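Local coordinates for interferon (Danio rerio, PDB 3PIV), which probably acts as a secreted antiviral cytokine of the type I interferon family that signals by binding a cell-surface cytokine receptor, at residues D50-L55 against E98-Y103; L57-I62 against R91-L96; V75-N80 against A136-R141. All coordinates share one frame; numbering follows the deposited sequence.

Contact 1 of 3, residues D50-L55 against E98-Y103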
loop_
_atom_site.group_PDB
_atom_site.type_symbol
_atom_site.label_atom_id
_atom_site.label_comp_id
_atom_site.label_asym_id
_atom_site.label_seq_id
_atom_site.Cartn_x
_atom_site.Cartn_y
_atom_site.Cartn_z
ATOM N N ASP A 50 12.510 2.044 -11.080
ATOM C CA ASP A 50 12.490 2.050 -9.630
ATOM C C ASP A 50 11.097 2.359 -9.106
ATOM O O ASP A 50 10.664 1.815 -8.085
ATOM C CB ASP A 50 13.500 3.059 -9.096
ATOM C CG ASP A 50 14.916 2.634 -9.355
ATOM O OD1 ASP A 50 15.236 1.474 -9.037
ATOM O OD2 ASP A 50 15.705 3.444 -9.881
ATOM N N GLN A 51 10.386 3.226 -9.810
ATOM C CA GLN A 51 9.031 3.568 -9.393
ATOM C C GLN A 51 8.112 2.346 -9.416
ATOM O O GLN A 51 7.354 2.110 -8.477
ATOM C CB GLN A 51 8.475 4.719 -10.246
ATOM C CG GLN A 51 9.191 6.049 -9.973
ATOM C CD GLN A 51 8.749 7.165 -10.908
ATOM O OE1 GLN A 51 8.578 6.957 -12.113
ATOM N NE2 GLN A 51 8.557 8.358 -10.350
ATOM N N VAL A 52 8.177 1.587 -10.503
ATOM C CA VAL A 52 7.355 0.398 -10.673
ATOM C C VAL A 52 7.712 -0.696 -9.666
ATOM O O VAL A 52 6.829 -1.343 -9.115
ATOM C CB VAL A 52 7.491 -0.163 -12.089
ATOM C CG1 VAL A 52 6.722 -1.487 -12.222
ATOM C CG2 VAL A 52 7.006 0.872 -13.116
ATOM N N LYS A 53 9.005 -0.910 -9.440
ATOM C CA LYS A 53 9.450 -1.877 -8.452
ATOM C C LYS A 53 8.901 -1.477 -7.101
ATOM O O LYS A 53 8.466 -2.323 -6.336
ATOM C CB LYS A 53 10.971 -1.921 -8.372
ATOM C CG LYS A 53 11.663 -2.489 -9.600
ATOM C CD LYS A 53 13.122 -2.726 -9.283
ATOM C CE LYS A 53 13.952 -2.905 -10.537
ATOM N NZ LYS A 53 15.227 -3.620 -10.202
ATOM N N PHE A 54 8.948 -0.175 -6.823
ATOM C CA PHE A 54 8.421 0.403 -5.588
ATOM C C PHE A 54 6.908 0.244 -5.462
ATOM O O PHE A 54 6.381 0.064 -4.359
ATOM C CB PHE A 54 8.760 1.897 -5.501
ATOM C CG PHE A 54 8.231 2.560 -4.250
ATOM C CD1 PHE A 54 8.903 2.429 -3.045
ATOM C CD2 PHE A 54 7.037 3.277 -4.272
ATOM C CE1 PHE A 54 8.413 3.021 -1.878
ATOM C CE2 PHE A 54 6.535 3.886 -3.105
ATOM C CZ PHE A 54 7.224 3.759 -1.912
ATOM N N LEU A 55 6.198 0.348 -6.583
ATOM C CA LEU A 55 4.756 0.170 -6.544
ATOM C C LEU A 55 4.432 -1.292 -6.214
ATOM O O LEU A 55 3.551 -1.562 -5.404
ATOM C CB LEU A 55 4.107 0.592 -7.850
ATOM C CG LEU A 55 4.035 2.102 -8.061
ATOM C CD1 LEU A 55 3.577 2.399 -9.475
ATOM C CD2 LEU A 55 3.101 2.757 -7.034
ATOM N N GLU A 98 5.105 -8.213 -14.036
ATOM C CA GLU A 98 5.537 -8.571 -15.375
ATOM C C GLU A 98 6.637 -7.606 -15.859
ATOM O O GLU A 98 7.682 -8.041 -16.337
ATOM C CB GLU A 98 4.343 -8.620 -16.329
ATOM C CG GLU A 98 4.696 -8.961 -17.761
ATOM C CD GLU A 98 3.493 -8.884 -18.687
ATOM O OE1 GLU A 98 2.655 -9.816 -18.651
ATOM O OE2 GLU A 98 3.384 -7.888 -19.444
ATOM N N CYS A 99 6.422 -6.302 -15.703
ATOM C CA CYS A 99 7.443 -5.342 -16.101
ATOM C C CYS A 99 8.701 -5.504 -15.279
ATOM O O CYS A 99 9.799 -5.418 -15.807
ATOM C CB CYS A 99 6.935 -3.907 -15.982
ATOM S SG CYS A 99 5.323 -3.630 -16.721
ATOM N N VAL A 100 8.545 -5.721 -13.978
ATOM C CA VAL A 100 9.691 -5.802 -13.077
ATOM C C VAL A 100 10.629 -6.958 -13.444
ATOM O O VAL A 100 11.856 -6.847 -13.335
ATOM C CB VAL A 100 9.241 -5.922 -11.599
ATOM C CG1 VAL A 100 10.438 -6.156 -10.687
ATOM C CG2 VAL A 100 8.478 -4.677 -11.181
ATOM N N ALA A 101 10.038 -8.065 -13.882
ATOM C CA ALA A 101 10.800 -9.206 -14.381
ATOM C C ALA A 101 11.790 -8.806 -15.496
ATOM O O ALA A 101 12.829 -9.441 -15.668
ATOM C CB ALA A 101 9.842 -10.306 -14.862
ATOM N N ARG A 102 11.479 -7.743 -16.237
ATOM C CA ARG A 102 12.352 -7.291 -17.327
ATOM C C ARG A 102 13.564 -6.483 -16.875
ATOM O O ARG A 102 14.525 -6.341 -17.622
ATOM C CB ARG A 102 11.563 -6.459 -18.333
ATOM C CG ARG A 102 10.389 -7.197 -18.949
ATOM C CD ARG A 102 9.566 -6.271 -19.810
ATOM N NE ARG A 102 8.269 -6.862 -20.098
ATOM C CZ ARG A 102 7.156 -6.158 -20.263
ATOM N NH1 ARG A 102 7.189 -4.836 -20.165
ATOM N NH2 ARG A 102 6.010 -6.778 -20.515
ATOM N N TYR A 103 13.520 -5.945 -15.662
ATOM C CA TYR A 103 14.573 -5.042 -15.208
ATOM C C TYR A 103 15.819 -5.763 -14.713
ATOM O O TYR A 103 15.751 -6.904 -14.263
ATOM C CB TYR A 103 14.049 -4.120 -14.110
ATOM C CG TYR A 103 12.790 -3.373 -14.491
ATOM C CD1 TYR A 103 12.514 -3.061 -15.815
ATOM C CD2 TYR A 103 11.885 -2.971 -13.519
ATOM C CE1 TYR A 103 11.361 -2.373 -16.157
ATOM C CE2 TYR A 103 10.736 -2.290 -13.848
ATOM C CZ TYR A 103 10.475 -1.990 -15.163
ATOM O OH TYR A 103 9.324 -1.304 -15.477
#
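Lys53 and Tyr103 lie side by side, pointing oppositely, the lysine chain following the rim of the phenol ring. Lys53 CE touches Tyr103 CD2 at 3.6 Å, close to the ring plane, and CE also lies 3.8 Å from Tyr103 CB, so the aliphatic part of the lysine meets the ring edge and the base of the side chain, not a ring face. Beyond CG the lysine is stretched out, which carries its methylenes along the tyrosine and its NZ on to a weak hydrogen bond with Ala104 O. One face of the tyrosine is taken by its own chain: Cys99 O stands 3.4 Å above the ring plane, over the centre. Val52 stands nearly perpendicular to the tyrosine side chain, and its CG2 comes within 4.0 Å of Tyr103 OH. The other valine branch, Val52 CG1, set anti to the backbone N (chi1 175°), faces Val100, whose CG2 it meets at 3.8 Å; these two side chains overlap alongside, with their ends directed oppositely. Val100 CG1 packs at 4.0 Å against Lys53 CG, while Val100 CG2 lies close to both Val52 CG1 and Lys53 CA. No hydrogen bond or salt bridge joins the two segments; the interface is made of van der Waals contacts of methyls, methylenes and the tyrosine ring edge and hydroxyl. Cys99 lies beside Val52 and is tied by a disulfide to Cys4, fastening the N-terminal end of the chain to the end of helix 79-101. The contact thus closes one end of the interferon helical bundle, where helix 48-66 meets the end of helix 79-101, with Leu7 of the N-terminal loop against Val52 and Tyr112 of helix 111-129 against Lys53.

Contact 2 of 3, residues L57-I62 against R91-L96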
loop_
_atom_site.group_PDB
_atom_site.type_symbol
_atom_site.label_atom_id
_atom_site.label_comp_id
_atom_site.label_asym_id
_atom_site.label_seq_id
_atom_site.Cartn_x
_atom_site.Cartn_y
_atom_site.Cartn_z
ATOM N N LEU A 57 6.366 -3.475 -4.580
ATOM C CA LEU A 57 6.739 -3.701 -3.190
ATOM C C LEU A 57 5.668 -3.199 -2.237
ATOM O O LEU A 57 5.235 -3.930 -1.350
ATOM C CB LEU A 57 8.076 -3.023 -2.857
ATOM C CG LEU A 57 9.338 -3.688 -3.407
ATOM C CD1 LEU A 57 10.508 -2.802 -3.143
ATOM C CD2 LEU A 57 9.547 -5.097 -2.800
ATOM N N THR A 58 5.239 -1.956 -2.434
ATOM C CA THR A 58 4.250 -1.340 -1.566
ATOM C C THR A 58 2.865 -2.005 -1.661
ATOM O O THR A 58 2.209 -2.251 -0.638
ATOM C CB THR A 58 4.152 0.192 -1.818
ATOM O OG1 THR A 58 5.473 0.751 -1.895
ATOM C CG2 THR A 58 3.414 0.845 -0.680
ATOM N N LEU A 59 2.424 -2.300 -2.880
ATOM C CA LEU A 59 1.159 -2.997 -3.052
ATOM C C LEU A 59 1.185 -4.299 -2.262
ATOM O O LEU A 59 0.233 -4.660 -1.574
ATOM C CB LEU A 59 0.895 -3.290 -4.539
ATOM C CG LEU A 59 0.446 -2.122 -5.435
ATOM C CD1 LEU A 59 0.560 -2.544 -6.877
ATOM C CD2 LEU A 59 -0.986 -1.650 -5.133
ATOM N N ASP A 60 2.293 -5.007 -2.355
ATOM C CA ASP A 60 2.352 -6.320 -1.741
ATOM C C ASP A 60 2.352 -6.191 -0.226
ATOM O O ASP A 60 1.764 -7.023 0.461
ATOM C CB ASP A 60 3.559 -7.113 -2.234
ATOM C CG ASP A 60 3.372 -7.678 -3.645
ATOM O OD1 ASP A 60 2.278 -7.579 -4.228
ATOM O OD2 ASP A 60 4.352 -8.226 -4.179
ATOM N N HIS A 61 2.965 -5.120 0.281
ATOM C CA HIS A 61 3.005 -4.868 1.716
ATOM C C HIS A 61 1.628 -4.532 2.245
ATOM O O HIS A 61 1.236 -4.990 3.312
ATOM C CB HIS A 61 3.983 -3.725 2.053
ATOM C CG HIS A 61 5.408 -4.172 2.170
ATOM N ND1 HIS A 61 6.445 -3.567 1.487
ATOM C CD2 HIS A 61 5.963 -5.188 2.870
ATOM C CE1 HIS A 61 7.578 -4.183 1.778
ATOM N NE2 HIS A 61 7.307 -5.185 2.599
ATOM N N ILE A 62 0.896 -3.710 1.502
ATOM C CA ILE A 62 -0.462 -3.360 1.898
ATOM C C ILE A 62 -1.345 -4.609 1.894
ATOM O O ILE A 62 -2.106 -4.840 2.821
ATOM C CB ILE A 62 -1.064 -2.302 0.956
ATOM C CG1 ILE A 62 -0.355 -0.953 1.154
ATOM C CG2 ILE A 62 -2.556 -2.171 1.200
ATOM C CD1 ILE A 62 -0.713 0.107 0.085
ATOM N N ARG A 91 -4.225 -7.957 -8.242
ATOM C CA ARG A 91 -4.259 -8.017 -9.704
ATOM C C ARG A 91 -3.370 -6.963 -10.374
ATOM O O ARG A 91 -2.660 -7.270 -11.317
ATOM C CB ARG A 91 -5.688 -7.882 -10.210
ATOM C CG ARG A 91 -6.621 -8.972 -9.727
ATOM C CD ARG A 91 -8.051 -8.641 -10.121
ATOM N NE ARG A 91 -9.017 -9.278 -9.232
ATOM C CZ ARG A 91 -10.062 -8.654 -8.697
ATOM N NH1 ARG A 91 -10.285 -7.364 -8.962
ATOM N NH2 ARG A 91 -10.888 -9.320 -7.897
ATOM N N LYS A 92 -3.418 -5.722 -9.901
ATOM C CA LYS A 92 -2.555 -4.685 -10.453
ATOM C C LYS A 92 -1.113 -5.041 -10.158
ATOM O O LYS A 92 -0.240 -4.955 -11.024
ATOM C CB LYS A 92 -2.882 -3.314 -9.874
ATOM C CG LYS A 92 -1.907 -2.224 -10.332
ATOM C CD LYS A 92 -1.623 -2.337 -11.829
ATOM C CE LYS A 92 -2.707 -1.693 -12.682
ATOM N NZ LYS A 92 -2.722 -0.229 -12.480
ATOM N N SER A 93 -0.861 -5.473 -8.929
ATOM C CA SER A 93 0.492 -5.826 -8.552
ATOM C C SER A 93 1.026 -6.952 -9.432
ATOM O O SER A 93 2.134 -6.880 -9.945
ATOM C CB SER A 93 0.556 -6.209 -7.079
ATOM O OG SER A 93 1.879 -6.554 -6.730
ATOM N N SER A 94 0.235 -8.000 -9.603
ATOM C CA SER A 94 0.637 -9.101 -10.472
ATOM C C SER A 94 0.932 -8.655 -11.931
ATOM O O SER A 94 1.818 -9.193 -12.573
ATOM C CB SER A 94 -0.421 -10.202 -10.449
ATOM O OG SER A 94 -0.184 -11.097 -11.511
ATOM N N ASP A 95 0.185 -7.686 -12.450
ATOM C CA ASP A 95 0.505 -7.123 -13.768
ATOM C C ASP A 95 1.847 -6.385 -13.799
ATOM O O ASP A 95 2.653 -6.595 -14.702
ATOM C CB ASP A 95 -0.614 -6.198 -14.257
ATOM C CG ASP A 95 -1.924 -6.938 -14.492
ATOM O OD1 ASP A 95 -1.900 -8.179 -14.538
ATOM O OD2 ASP A 95 -2.975 -6.280 -14.620
ATOM N N LEU A 96 2.072 -5.508 -12.820
ATOM C CA LEU A 96 3.331 -4.768 -12.711
ATOM C C LEU A 96 4.548 -5.668 -12.542
ATOM O O LEU A 96 5.641 -5.338 -13.013
ATOM C CB LEU A 96 3.272 -3.756 -11.555
ATOM C CG LEU A 96 2.352 -2.563 -11.829
ATOM C CD1 LEU A 96 2.100 -1.745 -10.580
ATOM C CD2 LEU A 96 2.945 -1.696 -12.934
#
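Leu59 CD1 lies over the base of the Ser93 side chain, 3.7 Å from both Ser93 CB and Ser93 CA, and this is the tight part of the contact. The same methyl also reaches Leu96, whose CD1 is 4.1 Å from Leu59 CD1. Lys92 adds a methylene, its CG 4.3 Å from Leu59 CD1, before its chain bends away. Met151 of helix 134-158 also packs on Leu59, joining this side to the interior. The segments belong to helices 48-66 and 79-101 of the four-helix cytokine bundle of type I interferons; they run roughly antiparallel, at 148°, with axes 9.4 Å apart, and the small serine sits at the closest CA approach, opposite Leu59. The more open side is polar, at the partly exposed Asp60, where contact is made by directed bonds instead of apolar packing. Ser93 OG, anti to its own backbone N (chi1 180°), gives its proton to Asp60 OD1 at 2.7 Å, reaching the oxygen from 40° out of the carboxylate plane. The other oxygen, Asp60 OD2, forms a salt bridge with Lys97, which also makes a weak hydrogen bond to Ser93 OG. Lys97 probably favours the charged carboxylate. A bound nickel ion lies about 6 Å from the Asp60 side chain, too far for direct coordination.

Contact 3 of 3, residues V75-N80 against A136-R141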
loop_
_atom_site.group_PDB
_atom_site.type_symbol
_atom_site.label_atom_id
_atom_site.label_comp_id
_atom_site.label_asym_id
_atom_site.label_seq_id
_atom_site.Cartn_x
_atom_site.Cartn_y
_atom_site.Cartn_z
ATOM N N VAL A 75 -12.740 -4.719 14.885
ATOM C CA VAL A 75 -13.372 -3.832 13.908
ATOM C C VAL A 75 -14.580 -4.463 13.262
ATOM O O VAL A 75 -14.676 -5.677 13.111
ATOM C CB VAL A 75 -12.422 -3.356 12.775
ATOM C CG1 VAL A 75 -11.349 -2.431 13.324
ATOM C CG2 VAL A 75 -11.846 -4.552 11.997
ATOM N N ASN A 76 -15.496 -3.603 12.857
ATOM C CA ASN A 76 -16.741 -4.018 12.266
ATOM C C ASN A 76 -16.646 -3.967 10.748
ATOM O O ASN A 76 -17.668 -4.042 10.060
ATOM C CB ASN A 76 -17.807 -3.048 12.731
ATOM C CG ASN A 76 -17.315 -1.618 12.685
ATOM O OD1 ASN A 76 -17.456 -0.932 11.665
ATOM N ND2 ASN A 76 -16.673 -1.175 13.769
ATOM N N TRP A 77 -15.429 -3.823 10.225
ATOM C CA TRP A 77 -15.243 -3.701 8.780
ATOM C C TRP A 77 -15.904 -4.864 8.060
ATOM O O TRP A 77 -15.977 -5.968 8.587
ATOM C CB TRP A 77 -13.766 -3.671 8.400
ATOM C CG TRP A 77 -13.025 -2.523 8.961
ATOM C CD1 TRP A 77 -13.555 -1.416 9.561
ATOM C CD2 TRP A 77 -11.605 -2.351 8.976
ATOM N NE1 TRP A 77 -12.551 -0.574 9.960
ATOM C CE2 TRP A 77 -11.343 -1.122 9.605
ATOM C CE3 TRP A 77 -10.531 -3.118 8.516
ATOM C CZ2 TRP A 77 -10.048 -0.643 9.793
ATOM C CZ3 TRP A 77 -9.243 -2.639 8.697
ATOM C CH2 TRP A 77 -9.012 -1.413 9.337
ATOM N N ASP A 78 -16.383 -4.616 6.851
ATOM C CA ASP A 78 -16.992 -5.689 6.082
ATOM C C ASP A 78 -15.877 -6.539 5.490
ATOM O O ASP A 78 -15.073 -6.023 4.708
ATOM C CB ASP A 78 -17.874 -5.108 4.980
ATOM C CG ASP A 78 -18.655 -6.173 4.256
ATOM O OD1 ASP A 78 -19.550 -6.764 4.881
ATOM O OD2 ASP A 78 -18.364 -6.437 3.074
ATOM N N GLN A 79 -15.816 -7.823 5.867
ATOM C CA GLN A 79 -14.690 -8.656 5.454
ATOM C C GLN A 79 -14.702 -8.942 3.965
ATOM O O GLN A 79 -13.662 -9.150 3.372
ATOM C CB GLN A 79 -14.619 -9.976 6.224
ATOM C CG GLN A 79 -14.164 -9.826 7.659
ATOM C CD GLN A 79 -12.764 -9.233 7.803
ATOM O OE1 GLN A 79 -11.879 -9.432 6.954
ATOM N NE2 GLN A 79 -12.557 -8.508 8.896
ATOM N N ASN A 80 -15.879 -8.997 3.368
ATOM C CA ASN A 80 -15.940 -9.214 1.939
ATOM C C ASN A 80 -15.343 -8.006 1.233
ATOM O O ASN A 80 -14.696 -8.145 0.208
ATOM C CB ASN A 80 -17.380 -9.440 1.478
ATOM C CG ASN A 80 -17.975 -10.729 2.027
ATOM O OD1 ASN A 80 -17.312 -11.760 2.068
ATOM N ND2 ASN A 80 -19.239 -10.673 2.438
ATOM N N ALA A 136 -6.190 1.029 16.647
ATOM C CA ALA A 136 -4.957 0.604 15.987
ATOM C C ALA A 136 -5.259 0.277 14.524
ATOM O O ALA A 136 -4.559 0.742 13.625
ATOM C CB ALA A 136 -4.324 -0.579 16.687
ATOM N N TRP A 137 -6.313 -0.503 14.285
ATOM C CA TRP A 137 -6.724 -0.813 12.916
ATOM C C TRP A 137 -7.103 0.457 12.131
ATOM O O TRP A 137 -6.771 0.589 10.962
ATOM C CB TRP A 137 -7.863 -1.839 12.889
ATOM C CG TRP A 137 -7.368 -3.272 12.850
ATOM C CD1 TRP A 137 -7.629 -4.257 13.760
ATOM C CD2 TRP A 137 -6.511 -3.865 11.853
ATOM N NE1 TRP A 137 -6.997 -5.426 13.389
ATOM C CE2 TRP A 137 -6.307 -5.210 12.226
ATOM C CE3 TRP A 137 -5.901 -3.388 10.691
ATOM C CZ2 TRP A 137 -5.517 -6.083 11.467
ATOM C CZ3 TRP A 137 -5.111 -4.255 9.943
ATOM C CH2 TRP A 137 -4.934 -5.588 10.331
ATOM N N GLU A 138 -7.775 1.397 12.784
ATOM C CA GLU A 138 -8.189 2.620 12.110
ATOM C C GLU A 138 -6.999 3.505 11.750
ATOM O O GLU A 138 -7.027 4.197 10.731
ATOM C CB GLU A 138 -9.226 3.372 12.940
ATOM C CG GLU A 138 -10.557 2.660 13.016
ATOM C CD GLU A 138 -11.280 2.608 11.671
ATOM O OE1 GLU A 138 -10.858 3.318 10.726
ATOM O OE2 GLU A 138 -12.283 1.869 11.560
ATOM N N GLN A 139 -5.949 3.465 12.561
ATOM C CA GLN A 139 -4.715 4.135 12.178
ATOM C C GLN A 139 -4.142 3.469 10.932
ATOM O O GLN A 139 -3.799 4.150 9.973
ATOM C CB GLN A 139 -3.694 4.113 13.302
ATOM C CG GLN A 139 -4.014 5.097 14.393
ATOM C CD GLN A 139 -4.171 6.505 13.845
ATOM O OE1 GLN A 139 -3.197 7.119 13.406
ATOM N NE2 GLN A 139 -5.399 7.025 13.877
ATOM N N ILE A 140 -4.045 2.140 10.939
ATOM C CA ILE A 140 -3.523 1.439 9.770
ATOM C C ILE A 140 -4.333 1.798 8.513
ATOM O O ILE A 140 -3.767 2.113 7.466
ATOM C CB ILE A 140 -3.463 -0.102 9.982
ATOM C CG1 ILE A 140 -2.125 -0.506 10.611
ATOM C CG2 ILE A 140 -3.616 -0.839 8.657
ATOM C CD1 ILE A 140 -1.659 0.352 11.751
ATOM N N ARG A 141 -5.654 1.769 8.634
ATOM C CA ARG A 141 -6.537 2.124 7.540
ATOM C C ARG A 141 -6.298 3.569 7.046
ATOM O O ARG A 141 -6.206 3.826 5.836
ATOM C CB ARG A 141 -7.980 1.922 7.986
ATOM C CG ARG A 141 -9.010 2.273 6.964
ATOM C CD ARG A 141 -10.364 1.802 7.430
ATOM N NE ARG A 141 -11.431 2.263 6.559
ATOM C CZ ARG A 141 -12.404 3.080 6.940
ATOM N NH1 ARG A 141 -12.444 3.521 8.186
ATOM N NH2 ARG A 141 -13.343 3.438 6.077
#
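Trp137 opens the helical side with its CB, pressed at 3.6 Å by CG1 of Val75, whose side chain stands nearly perpendicular to that of Trp137. The same CB lies 3.8 Å from Trp77 CH2; the two indoles meet obliquely, planes at 68°, while Trp137 NE1 bonds to His71 O. Trp137 O reaches the edge of the Trp77 ring, in its plane. Next, Glu138 bends at chi2 (-67°), curling its carboxylate back to the indole: Trp77 NE1 donates to Glu138 OE2 at 2.9 Å in a fairly straight bond (160°), lying in the ring plane but well out of the carboxylate plane. One turn on, Arg141 is extended from CG to NE, and its CD lies 3.2 Å above the Trp77 plane, toward the rim, with Val75 CG2 on the other side, also off-centre. Arg141 NH1 forms a salt bridge to Glu138, using the syn lone pair of OE1, and NH2 bonds to Leu21 O and Gly26 O. This joins the loop leading into helix 79-101 to helix 134-158 of the interferon bundle. Flanked above and below near its rim and fixed by its N-H, the buried indole has little rotational freedom, and the arginine probably keeps Glu138 ionised.

Contacts 1 and 2 hold the same pair, helices 48-66 and 79-101, and adjoin: Val52 CG1 packs on Leu96 CD2 at 3.8 Å, and contact 2 is nested along the chain inside the loop that contact 1 closes. Contact 2, nearest the chain's centre, is largely buried yet carries a hydrogen bond; contact 1 is partly exposed and lacks polar bonds between its segments. Contact 3, about 30 Å from contact 1 between centres, lies at the start of helix 79-101, whose other end contact 1 holds. Also buried, it meets helix 134-158 through aromatic and aliphatic packing and an indole-to-carboxylate hydrogen bond, the carboxylate being paired with an arginine of its own helix.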